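Local structure of S-adenosylmethionine:2-demethylmenaquinone methyltransferase (Geobacillus kaustophilus, 2PCN) at residues T36-E41 against D62-R67; E41-V46 against S117-K122; A70-R75 against V88-C93. The protein belongs to the RraA-like family of compact alpha/beta proteins and is found as an assembly of three chains. One frame throughout, in Å; residues are numbered along the deposited sequence.

Interaction 1. Residues T36-E41 against D62-R67; sequences TVDVFE and DGKGSR
Asp38 and Asp62 form a parallel bridge where strands 30-38 and 58-62 end, the two neighbouring strands of a beta-alpha-beta crossover whose connecting helix is 44-52. Asp62 N donates to Val37 O (3.0 Å), and Val39 N to Asp62 O. The side chains of Asp38 and Asp62 lie alongside each other on one face of the sheet, so two carboxylates come close; Lys64 answers them. Its chain bends at chi2 and chi4, folding the ammonium back to Asp38 OD1, which NZ meets at 2.6 Å from above the carboxylate plane. The same NZ bonds Val39 O at 3.0 Å. This positive charge should ease the repulsion between the aspartates, though Asp62 OD2 is a long partner.

Lys64 sits in a type I' turn from Gly63 to Ser66, with Gly65 taking one of its positive-phi positions. The backbone N of Lys64 also closes an Asx turn on Asp62 OD1 (2.9 Å). Lys64 CG rests 3.7 Å from Phe40 CD1, the aliphatic part of the lysine packing against the ring. At the end of the turn, Ser66 OG donates to the anti lone pair of Glu41 OE2 at 2.6 Å, an oxygen that Arg68 also holds by a salt bridge.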
ATOM      1  N   THR A  36      -2.000  23.577  13.511  1.00  8.55           N
ATOM      2  CA  THR A  36      -0.767  23.263  12.791  1.00 10.74           C
ATOM      3  C   THR A  36       0.517  23.186  13.601  1.00 10.42           C
ATOM      4  O   THR A  36       0.674  23.849  14.630  1.00  8.94           O
ATOM      5  CB  THR A  36      -0.506  24.282  11.657  1.00 12.38           C
ATOM      6  OG1 THR A  36      -0.267  25.576  12.228  1.00 14.09           O
ATOM      7  CG2 THR A  36      -1.697  24.363  10.712  1.00 11.27           C
ATOM      8  N   VAL A  37       1.440  22.373  13.103  1.00 10.83           N
ATOM      9  CA  VAL A  37       2.756  22.203  13.706  1.00 12.71           C
ATOM     10  C   VAL A  37       3.739  22.005  12.559  1.00 12.16           C
ATOM     11  O   VAL A  37       3.520  21.168  11.682  1.00  9.76           O
ATOM     12  CB  VAL A  37       2.832  20.964  14.626  1.00 18.29           C
ATOM     13  CG1 VAL A  37       4.223  20.869  15.238  1.00 21.67           C
ATOM     14  CG2 VAL A  37       1.785  21.049  15.718  1.00 18.06           C
ATOM     15  N   ASP A  38       4.818  22.780  12.565  1.00 10.75           N
ATOM     16  CA  ASP A  38       5.838  22.693  11.526  1.00 14.73           C
ATOM     17  C   ASP A  38       7.144  22.273  12.197  1.00 16.29           C
ATOM     18  O   ASP A  38       7.705  23.017  13.002  1.00 14.50           O
ATOM     19  CB  ASP A  38       5.984  24.058  10.846  1.00 18.39           C
ATOM     20  CG  ASP A  38       6.841  24.006   9.597  1.00 23.95           C
ATOM     21  OD1 ASP A  38       6.647  23.092   8.768  1.00 28.38           O
ATOM     22  OD2 ASP A  38       7.698  24.898   9.436  1.00 24.45           O
ATOM     23  N   VAL A  39       7.616  21.073  11.873  1.00 11.54           N
ATOM     24  CA  VAL A  39       8.839  20.544  12.474  1.00 11.93           C
ATOM     25  C   VAL A  39       9.700  19.779  11.477  1.00 12.35           C
ATOM     26  O   VAL A  39       9.319  19.583  10.324  1.00 17.09           O
ATOM     27  CB  VAL A  39       8.511  19.569  13.630  1.00 10.94           C
ATOM     28  CG1 VAL A  39       7.678  20.276  14.691  1.00 10.19           C
ATOM     29  CG2 VAL A  39       7.761  18.352  13.085  1.00 12.76           C
ATOM     30  N   PHE A  40      10.867  19.349  11.944  1.00 12.86           N
ATOM     31  CA  PHE A  40      11.787  18.570  11.130  1.00 11.32           C
ATOM     32  C   PHE A  40      12.485  17.545  12.020  1.00 13.77           C
ATOM     33  O   PHE A  40      13.447  17.863  12.729  1.00 10.34           O
ATOM     34  CB  PHE A  40      12.823  19.470  10.456  1.00 11.39           C
ATOM     35  CG  PHE A  40      13.758  18.730   9.542  1.00 13.89           C
ATOM     36  CD1 PHE A  40      13.263  18.000   8.469  1.00 14.22           C
ATOM     37  CD2 PHE A  40      15.130  18.743   9.768  1.00 20.41           C
ATOM     38  CE1 PHE A  40      14.121  17.289   7.630  1.00 22.70           C
ATOM     39  CE2 PHE A  40      15.996  18.037   8.936  1.00 18.70           C
ATOM     40  CZ  PHE A  40      15.488  17.308   7.863  1.00 20.10           C
ATOM     41  N   GLU A  41      11.963  16.321  11.992  1.00 13.00           N
ATOM     42  CA  GLU A  41      12.500  15.204  12.764  1.00 13.96           C
ATOM     43  C   GLU A  41      12.550  15.456  14.276  1.00 16.47           C
ATOM     44  O   GLU A  41      13.381  14.889  14.990  1.00 15.16           O
ATOM     45  CB  GLU A  41      13.886  14.836  12.217  1.00 13.79           C
ATOM     46  CG  GLU A  41      13.922  14.840  10.682  1.00 16.97           C
ATOM     47  CD  GLU A  41      15.198  14.254  10.104  1.00 24.10           C
ATOM     48  OE1 GLU A  41      16.285  14.539  10.640  1.00 17.80           O
ATOM     49  OE2 GLU A  41      15.109  13.516   9.101  1.00 17.76           O
ATOM     50  N   ASP A  62       3.585  19.108   9.559  1.00  6.18           N
ATOM     51  CA  ASP A  62       4.447  19.059   8.390  1.00  9.59           C
ATOM     52  C   ASP A  62       5.839  18.659   8.858  1.00  8.40           C
ATOM     53  O   ASP A  62       6.574  19.472   9.421  1.00 15.15           O
ATOM     54  CB  ASP A  62       4.513  20.412   7.680  1.00 13.48           C
ATOM     55  CG  ASP A  62       5.375  20.361   6.430  1.00 19.47           C
ATOM     56  OD1 ASP A  62       5.874  19.262   6.104  1.00 14.21           O
ATOM     57  OD2 ASP A  62       5.555  21.406   5.772  1.00 18.77           O
ATOM     58  N   GLY A  63       6.184  17.397   8.641  1.00  8.09           N
ATOM     59  CA  GLY A  63       7.488  16.895   9.035  1.00  6.32           C
ATOM     60  C   GLY A  63       8.433  16.840   7.850  1.00  7.11           C
ATOM     61  O   GLY A  63       9.449  16.144   7.880  1.00 10.86           O
ATOM     62  N   LYS A  64       8.088  17.577   6.800  1.00 10.11           N
ATOM     63  CA  LYS A  64       8.904  17.642   5.593  1.00 12.94           C
ATOM     64  C   LYS A  64       8.989  16.315   4.859  1.00 12.89           C
ATOM     65  O   LYS A  64       9.845  16.134   3.992  1.00 13.90           O
ATOM     66  CB  LYS A  64      10.315  18.125   5.945  1.00 13.90           C
ATOM     67  CG  LYS A  64      10.335  19.420   6.750  1.00 20.17           C
ATOM     68  CD  LYS A  64       9.586  20.525   6.024  1.00 22.77           C
ATOM     69  CE  LYS A  64       9.419  21.761   6.892  1.00 27.06           C
ATOM     70  NZ  LYS A  64       8.593  21.492   8.103  1.00 24.29           N
ATOM     71  N   GLY A  65       8.107  15.384   5.208  1.00 12.63           N
ATOM     72  CA  GLY A  65       8.112  14.089   4.553  1.00 10.70           C
ATOM     73  C   GLY A  65       9.310  13.226   4.897  1.00 10.55           C
ATOM     74  O   GLY A  65       9.603  12.252   4.204  1.00 11.06           O
ATOM     75  N   SER A  66      10.015  13.574   5.966  1.00 14.27           N
ATOM     76  CA  SER A  66      11.175  12.795   6.366  1.00 14.95           C
ATOM     77  C   SER A  66      10.767  11.379   6.739  1.00 15.54           C
ATOM     78  O   SER A  66       9.726  11.167   7.356  1.00 13.42           O
ATOM     79  CB  SER A  66      11.875  13.439   7.561  1.00 14.58           C
ATOM     80  OG  SER A  66      12.888  12.577   8.054  1.00 16.59           O
ATOM     81  N   ARG A  67      11.594  10.413   6.358  1.00 13.26           N
ATOM     82  CA  ARG A  67      11.338   9.013   6.675  1.00 16.26           C
ATOM     83  C   ARG A  67      12.415   8.493   7.625  1.00 15.73           C
ATOM     84  O   ARG A  67      12.517   7.288   7.866  1.00 17.50           O
ATOM     85  CB  ARG A  67      11.329   8.175   5.395  1.00 21.34           C
ATOM     86  CG  ARG A  67      10.137   8.439   4.493  1.00 21.58           C
ATOM     87  CD  ARG A  67      10.279   7.717   3.162  1.00 27.93           C
ATOM     88  NE  ARG A  67       9.120   7.938   2.301  1.00 27.42           N
ATOM     89  CZ  ARG A  67       7.960   7.301   2.429  1.00 32.23           C
ATOM     90  NH1 ARG A  67       7.796   6.393   3.383  1.00 22.32           N
ATOM     91  NH2 ARG A  67       6.960   7.576   1.602  1.00 31.66           N
TER
HETATM   92  O   HOH W   1      10.032  14.896  10.266  1.00 11.15           O

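Interaction 2. Residues E41-V46 against S117-K122; sequences EDNVLV and SKKEGK. With ACT (acetate ion), chain B.
Asp42, first residue of an Asx turn, ties the start of helix 44-52 to the loop 117-122 through a single backbone bridge with Lys118 and through its carboxylate. Lys118 N donates to Glu41 O at 2.8 Å, and Asn43 N returns a bond to Lys118 O. Lys118 lays its CB against Glu41 O, while the carboxylate of Glu41 is turned to Ser66 and Arg68.

Asp42 has the most surface buried, and its carboxylate shows why an aspartate suits the place. With CG anti to the backbone N (chi1 -165°), the group reaches two consecutive amides of the loop: Glu120 N gives 2.7 Å to the syn lone pair of OD2, and Gly121 N gives 3.1 Å to OD1. Within 41-46, OD1 closes the Asx turn by accepting from Val44 N in a nearly straight bond (170°), and one water on each oxygen adds to the grip. The amides gathered round it, one of them in the first turn of the helix, should favour the charged form, although the nearby carboxylate of Glu120 would work against it.

Gly121, at phi 88°, takes a backbone shape in which a beta carbon would press on the carbonyl of Glu120. Val44 packs against Gly121 with CB and against Lys119 with CG2, which lies a tight 3.5 Å from Lys119 CA. Asn43 sends ND2 to Leu71 O and receives a weak bond from Lys119 NZ at OD1. Next to Asn43, an acetate ion, probably from the crystallisation liquor, has its OXT 2.8 Å from Ser117 N and 2.9 Å from Lys119 NZ.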
ATOM      1  N   GLU A  41      11.963  16.321  11.992  1.00 13.00           N
ATOM      2  CA  GLU A  41      12.500  15.204  12.764  1.00 13.96           C
ATOM      3  C   GLU A  41      12.550  15.456  14.276  1.00 16.47           C
ATOM      4  O   GLU A  41      13.381  14.889  14.990  1.00 15.16           O
ATOM      5  CB  GLU A  41      13.886  14.836  12.217  1.00 13.79           C
ATOM      6  CG  GLU A  41      13.922  14.840  10.682  1.00 16.97           C
ATOM      7  CD  GLU A  41      15.198  14.254  10.104  1.00 24.10           C
ATOM      8  OE1 GLU A  41      16.285  14.539  10.640  1.00 17.80           O
ATOM      9  OE2 GLU A  41      15.109  13.516   9.101  1.00 17.76           O
ATOM     10  N   ASP A  42      11.644  16.304  14.759  1.00 14.28           N
ATOM     11  CA  ASP A  42      11.552  16.637  16.183  1.00 12.04           C
ATOM     12  C   ASP A  42      10.055  16.682  16.500  1.00 11.05           C
ATOM     13  O   ASP A  42       9.285  17.260  15.737  1.00 12.18           O
ATOM     14  CB  ASP A  42      12.193  18.006  16.443  1.00 13.80           C
ATOM     15  CG  ASP A  42      12.460  18.260  17.918  1.00 18.39           C
ATOM     16  OD1 ASP A  42      11.494  18.330  18.710  1.00 16.96           O
ATOM     17  OD2 ASP A  42      13.644  18.391  18.288  1.00 21.55           O
ATOM     18  N   ASN A  43       9.630  16.079  17.606  1.00 11.19           N
ATOM     19  CA  ASN A  43       8.200  16.074  17.904  1.00 11.22           C
ATOM     20  C   ASN A  43       7.763  16.647  19.248  1.00 15.38           C
ATOM     21  O   ASN A  43       6.637  16.405  19.688  1.00 12.75           O
ATOM     22  CB  ASN A  43       7.641  14.649  17.729  1.00 15.74           C
ATOM     23  CG  ASN A  43       7.865  13.759  18.943  1.00 14.22           C
ATOM     24  OD1 ASN A  43       8.721  14.021  19.787  1.00 11.12           O
ATOM     25  ND2 ASN A  43       7.091  12.678  19.024  1.00 14.21           N
ATOM     26  N   VAL A  44       8.633  17.417  19.897  1.00 13.10           N
ATOM     27  CA  VAL A  44       8.271  18.018  21.178  1.00 11.65           C
ATOM     28  C   VAL A  44       7.045  18.912  21.010  1.00 11.17           C
ATOM     29  O   VAL A  44       6.142  18.902  21.843  1.00 10.20           O
ATOM     30  CB  VAL A  44       9.420  18.866  21.750  1.00 10.29           C
ATOM     31  CG1 VAL A  44       8.925  19.673  22.950  1.00 12.83           C
ATOM     32  CG2 VAL A  44      10.570  17.960  22.158  1.00 15.88           C
ATOM     33  N   LEU A  45       7.019  19.690  19.933  1.00 11.06           N
ATOM     34  CA  LEU A  45       5.892  20.574  19.679  1.00  7.60           C
ATOM     35  C   LEU A  45       4.657  19.800  19.241  1.00  9.60           C
ATOM     36  O   LEU A  45       3.534  20.280  19.394  1.00 10.24           O
ATOM     37  CB  LEU A  45       6.267  21.624  18.633  1.00  6.46           C
ATOM     38  CG  LEU A  45       7.315  22.606  19.169  1.00  9.87           C
ATOM     39  CD1 LEU A  45       7.722  23.576  18.072  1.00 15.09           C
ATOM     40  CD2 LEU A  45       6.737  23.352  20.371  1.00 15.65           C
ATOM     41  N   VAL A  46       4.859  18.606  18.692  1.00 10.04           N
ATOM     42  CA  VAL A  46       3.725  17.779  18.288  1.00 11.44           C
ATOM     43  C   VAL A  46       3.047  17.347  19.585  1.00 10.85           C
ATOM     44  O   VAL A  46       1.824  17.398  19.711  1.00 11.55           O
ATOM     45  CB  VAL A  46       4.173  16.521  17.509  1.00 11.43           C
ATOM     46  CG1 VAL A  46       2.964  15.650  17.187  1.00 13.36           C
ATOM     47  CG2 VAL A  46       4.883  16.931  16.226  1.00  7.32           C
ATOM     48  N   SER A 117      11.951  10.367  17.175  1.00 12.65           N
ATOM     49  CA  SER A 117      12.369  11.665  16.673  1.00 15.20           C
ATOM     50  C   SER A 117      13.143  12.415  17.748  1.00 12.70           C
ATOM     51  O   SER A 117      13.133  12.028  18.919  1.00 11.09           O
ATOM     52  CB  SER A 117      11.153  12.488  16.243  1.00 15.55           C
ATOM     53  OG  SER A 117      10.209  12.586  17.293  1.00 19.33           O
ATOM     54  N   LYS A 118      13.824  13.481  17.342  1.00 12.19           N
ATOM     55  CA  LYS A 118      14.585  14.294  18.280  1.00 17.43           C
ATOM     56  C   LYS A 118      13.624  14.947  19.265  1.00 17.88           C
ATOM     57  O   LYS A 118      12.431  15.075  18.984  1.00 15.67           O
ATOM     58  CB  LYS A 118      15.378  15.365  17.526  1.00 17.39           C
ATOM     59  CG  LYS A 118      16.548  14.801  16.738  1.00 21.70           C
ATOM     60  CD  LYS A 118      17.321  15.894  16.025  1.00 33.66           C
ATOM     61  CE  LYS A 118      18.605  15.343  15.426  1.00 40.13           C
ATOM     62  NZ  LYS A 118      18.348  14.185  14.526  1.00 46.04           N
ATOM     63  N   LYS A 119      14.142  15.351  20.419  1.00 11.97           N
ATOM     64  CA  LYS A 119      13.318  15.977  21.446  1.00 14.85           C
ATOM     65  C   LYS A 119      13.926  17.313  21.874  1.00 16.55           C
ATOM     66  O   LYS A 119      14.120  17.570  23.065  1.00 17.44           O
ATOM     67  CB  LYS A 119      13.204  15.040  22.654  1.00 16.77           C
ATOM     68  CG  LYS A 119      12.566  13.682  22.339  1.00 20.27           C
ATOM     69  CD  LYS A 119      11.058  13.802  22.149  1.00 15.91           C
ATOM     70  CE  LYS A 119      10.416  12.464  21.791  1.00 17.58           C
ATOM     71  NZ  LYS A 119      10.806  12.000  20.428  1.00 15.57           N
ATOM     72  N   GLU A 120      14.207  18.168  20.896  1.00 17.76           N
ATOM     73  CA  GLU A 120      14.817  19.464  21.167  1.00 18.66           C
ATOM     74  C   GLU A 120      13.835  20.631  21.207  1.00 18.42           C
ATOM     75  O   GLU A 120      14.151  21.693  21.744  1.00 17.15           O
ATOM     76  CB  GLU A 120      15.907  19.731  20.130  1.00 19.57           C
ATOM     77  CG  GLU A 120      16.870  18.564  19.985  1.00 24.48           C
ATOM     78  CD  GLU A 120      18.018  18.855  19.047  1.00 32.21           C
ATOM     79  OE1 GLU A 120      17.766  19.296  17.905  1.00 30.74           O
ATOM     80  OE2 GLU A 120      19.177  18.634  19.451  1.00 36.64           O
ATOM     81  N   GLY A 121      12.650  20.442  20.638  1.00 12.83           N
ATOM     82  CA  GLY A 121      11.662  21.505  20.650  1.00 16.22           C
ATOM     83  C   GLY A 121      11.765  22.479  19.493  1.00 14.27           C
ATOM     84  O   GLY A 121      11.137  23.536  19.512  1.00 18.24           O
ATOM     85  N   LYS A 122      12.560  22.137  18.485  1.00 15.53           N
ATOM     86  CA  LYS A 122      12.710  23.000  17.320  1.00 16.45           C
ATOM     87  C   LYS A 122      11.434  22.907  16.483  1.00 12.81           C
ATOM     88  O   LYS A 122      10.758  21.878  16.485  1.00 16.75           O
ATOM     89  CB  LYS A 122      13.936  22.573  16.511  1.00 17.04           C
ATOM     90  CG  LYS A 122      15.219  22.624  17.336  1.00 19.23           C
ATOM     91  CD  LYS A 122      16.418  22.015  16.625  1.00 23.10           C
ATOM     92  CE  LYS A 122      16.889  22.868  15.468  1.00 13.62           C
ATOM     93  NZ  LYS A 122      18.231  22.412  14.989  1.00 19.04           N
TER
HETATM   94  C   ACT B 600       8.623   9.523  19.012  1.00 27.16           C
HETATM   95  O   ACT B 600       8.493   9.516  20.222  1.00 29.64           O
HETATM   96  OXT ACT B 600       9.479  10.222  18.496  1.00 24.71           O
HETATM   97  CH3 ACT B 600       7.727   8.669  18.152  1.00 19.95           C
HETATM   98  O   HOH W   2       9.443  19.986  18.163  1.00 16.08           O
HETATM   99  O   HOH W   3      15.464  19.022  16.486  1.00 16.63           O

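Interaction 3. Residues A70-R75 against V88-C93; sequences ALLGDR and VIIHGC
The flat carbonyl group of Cys93 meets the backbone of Ala70 and Leu71, joining strand 70-72 to strand 93-94 in the small parallel sheet. Leu71 N donates to Cys93 O at 2.8 Å, its nitrogen tilted 32° from the carbonyl plane, and Ala70 CA touches the same oxygen at 3.4 Å in a CA-H...O contact. The His91 side chain leaves its backbone away from 70-75, and its ring stacks on Phe131.

Next to this backbone link, apolar side chains fill the angle between strands 70-72 and 87-90, two strands of different sheets joined by helix 74-82. Ile90 suits the place because its two branches serve two leucines. CG2 meets Leu71 CD1 at 3.8 Å, while the other branch ends with CD1 3.7 Å from Leu72 CB. Gly92 lets Leu71 lie close: a beta carbon there would lie only 3.2 Å from Leu71 CD1. Leu71 also packs on Val61 of strand 58-62, and Leu72 on Leu50 and Ile100, tying the contact to the helices over it. Since Leu72 holds CG anti to its amide nitrogen (chi1 179°), its end reaches Val88, where CD1 and Val88 CG2 meet tip to tip at 4.1 Å.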
ATOM      1  N   ALA A  70      10.096   8.786  13.350  1.00 10.52           N
ATOM      2  CA  ALA A  70       8.652   8.801  13.520  1.00  9.12           C
ATOM      3  C   ALA A  70       8.332  10.078  14.296  1.00 11.72           C
ATOM      4  O   ALA A  70       9.125  10.511  15.134  1.00 13.36           O
ATOM      5  CB  ALA A  70       8.210   7.578  14.307  1.00  9.16           C
ATOM      6  N   LEU A  71       7.186  10.692  14.022  1.00  9.06           N
ATOM      7  CA  LEU A  71       6.813  11.918  14.730  1.00 10.64           C
ATOM      8  C   LEU A  71       5.676  11.669  15.719  1.00 14.49           C
ATOM      9  O   LEU A  71       5.351  12.521  16.551  1.00 11.97           O
ATOM     10  CB  LEU A  71       6.406  13.005  13.727  1.00 11.38           C
ATOM     11  CG  LEU A  71       7.530  13.525  12.819  1.00 10.97           C
ATOM     12  CD1 LEU A  71       6.961  14.504  11.806  1.00 11.00           C
ATOM     13  CD2 LEU A  71       8.605  14.204  13.660  1.00 13.10           C
ATOM     14  N   LEU A  72       5.076  10.489  15.628  1.00 11.86           N
ATOM     15  CA  LEU A  72       3.981  10.138  16.520  1.00 10.62           C
ATOM     16  C   LEU A  72       3.979   8.643  16.792  1.00 12.83           C
ATOM     17  O   LEU A  72       4.203   7.834  15.881  1.00  7.90           O
ATOM     18  CB  LEU A  72       2.645  10.573  15.907  1.00  9.78           C
ATOM     19  CG  LEU A  72       1.374  10.266  16.704  1.00 10.35           C
ATOM     20  CD1 LEU A  72       0.528  11.520  16.842  1.00 14.63           C
ATOM     21  CD2 LEU A  72       0.597   9.170  16.008  1.00 11.41           C
ATOM     22  N   GLY A  73       3.744   8.296  18.057  1.00 11.05           N
ATOM     23  CA  GLY A  73       3.701   6.909  18.482  1.00 10.96           C
ATOM     24  C   GLY A  73       2.445   6.652  19.294  1.00 11.31           C
ATOM     25  O   GLY A  73       1.564   7.507  19.353  1.00  8.60           O
ATOM     26  N   ASP A  74       2.358   5.497  19.947  1.00 14.24           N
ATOM     27  CA  ASP A  74       1.154   5.183  20.708  1.00 16.14           C
ATOM     28  C   ASP A  74       0.910   6.085  21.917  1.00 11.24           C
ATOM     29  O   ASP A  74      -0.240   6.349  22.262  1.00 11.13           O
ATOM     30  CB  ASP A  74       1.152   3.706  21.124  1.00 23.95           C
ATOM     31  CG  ASP A  74       2.157   3.397  22.207  1.00 25.60           C
ATOM     32  OD1 ASP A  74       3.311   3.857  22.103  1.00 36.61           O
ATOM     33  OD2 ASP A  74       1.790   2.677  23.162  1.00 38.77           O
ATOM     34  N   ARG A  75       1.972   6.570  22.554  1.00 12.89           N
ATOM     35  CA  ARG A  75       1.796   7.451  23.709  1.00 18.09           C
ATOM     36  C   ARG A  75       1.071   8.723  23.294  1.00 10.48           C
ATOM     37  O   ARG A  75       0.101   9.137  23.933  1.00 13.47           O
ATOM     38  CB  ARG A  75       3.144   7.825  24.322  1.00 22.49           C
ATOM     39  CG  ARG A  75       3.881   6.679  24.991  1.00 36.77           C
ATOM     40  CD  ARG A  75       5.191   7.183  25.559  1.00 48.21           C
ATOM     41  NE  ARG A  75       6.003   7.819  24.526  1.00 57.67           N
ATOM     42  CZ  ARG A  75       6.798   8.863  24.738  1.00 64.66           C
ATOM     43  NH1 ARG A  75       6.890   9.396  25.950  1.00 67.85           N
ATOM     44  NH2 ARG A  75       7.500   9.375  23.737  1.00 67.93           N
ATOM     45  N   VAL A  88      -4.944  13.038  13.426  1.00  8.65           N
ATOM     46  CA  VAL A  88      -3.667  13.662  13.105  1.00  6.53           C
ATOM     47  C   VAL A  88      -3.291  13.326  11.662  1.00  9.58           C
ATOM     48  O   VAL A  88      -3.480  12.196  11.213  1.00 11.37           O
ATOM     49  CB  VAL A  88      -2.536  13.145  14.034  1.00 10.80           C
ATOM     50  CG1 VAL A  88      -1.262  13.949  13.799  1.00  8.35           C
ATOM     51  CG2 VAL A  88      -2.969  13.229  15.500  1.00  8.86           C
ATOM     52  N   ILE A  89      -2.774  14.315  10.941  1.00  6.34           N
ATOM     53  CA  ILE A  89      -2.337  14.131   9.556  1.00  7.01           C
ATOM     54  C   ILE A  89      -0.872  14.539   9.553  1.00 11.27           C
ATOM     55  O   ILE A  89      -0.537  15.683   9.868  1.00  9.56           O
ATOM     56  CB  ILE A  89      -3.139  15.018   8.586  1.00  8.27           C
ATOM     57  CG1 ILE A  89      -4.612  14.595   8.612  1.00  8.34           C
ATOM     58  CG2 ILE A  89      -2.566  14.898   7.176  1.00  9.69           C
ATOM     59  CD1 ILE A  89      -5.538  15.495   7.821  1.00 10.77           C
ATOM     60  N   ILE A  90       0.002  13.605   9.189  1.00 10.46           N
ATOM     61  CA  ILE A  90       1.436  13.867   9.232  1.00 12.61           C
ATOM     62  C   ILE A  90       2.204  13.732   7.924  1.00 10.17           C
ATOM     63  O   ILE A  90       2.198  12.676   7.292  1.00  9.00           O
ATOM     64  CB  ILE A  90       2.108  12.926  10.265  1.00  8.13           C
ATOM     65  CG1 ILE A  90       1.296  12.921  11.561  1.00  9.12           C
ATOM     66  CG2 ILE A  90       3.542  13.370  10.527  1.00 11.69           C
ATOM     67  CD1 ILE A  90       1.806  11.957  12.609  1.00 11.98           C
ATOM     68  N   HIS A  91       2.864  14.814   7.521  1.00  9.27           N
ATOM     69  CA  HIS A  91       3.691  14.783   6.323  1.00 10.43           C
ATOM     70  C   HIS A  91       5.012  14.274   6.886  1.00 10.96           C
ATOM     71  O   HIS A  91       5.966  15.032   7.092  1.00  7.47           O
ATOM     72  CB  HIS A  91       3.843  16.187   5.729  1.00 11.18           C
ATOM     73  CG  HIS A  91       4.698  16.234   4.499  1.00  9.82           C
ATOM     74  ND1 HIS A  91       4.777  15.187   3.607  1.00 16.84           N
ATOM     75  CD2 HIS A  91       5.502  17.206   4.010  1.00  8.76           C
ATOM     76  CE1 HIS A  91       5.598  15.511   2.622  1.00  9.82           C
ATOM     77  NE2 HIS A  91       6.052  16.732   2.844  1.00 13.33           N
ATOM     78  N   GLY A  92       5.024  12.974   7.164  1.00 11.38           N
ATOM     79  CA  GLY A  92       6.177  12.314   7.746  1.00 11.22           C
ATOM     80  C   GLY A  92       5.759  10.925   8.201  1.00 12.02           C
ATOM     81  O   GLY A  92       4.711  10.429   7.785  1.00 11.48           O
ATOM     82  N   CYS A  93       6.549  10.301   9.070  1.00 10.63           N
ATOM     83  CA  CYS A  93       6.244   8.947   9.525  1.00 10.67           C
ATOM     84  C   CYS A  93       5.769   8.818  10.968  1.00 10.16           C
ATOM     85  O   CYS A  93       5.883   9.743  11.770  1.00 10.34           O
ATOM     86  CB  CYS A  93       7.473   8.050   9.344  1.00 13.43           C
ATOM     87  SG  CYS A  93       8.017   7.849   7.640  1.00 13.54           S
TER

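Overall arrangement
Interaction 3 is the fully buried contact, made of aliphatic side chains and one backbone bond; interactions 1 and 2 are partly exposed and rely on carboxylates, amides and lysines. Interactions 1 and 3 both reach the mixed sheet, at strands 30-38 and 58-62 and at strand 87-90, and Gly65 N probably bonds His91 O between them. Glu41 is common to interactions 1 and 2: its side chain serves the first and its carbonyl the second, where the chain passes from strand 30-38 into helix 44-52. Val37 packs on Leu45 and Val46 at that passage. Interaction 2 meets interaction 3 where Asp42 O packs on Leu71 CD2 at 3.8 Å.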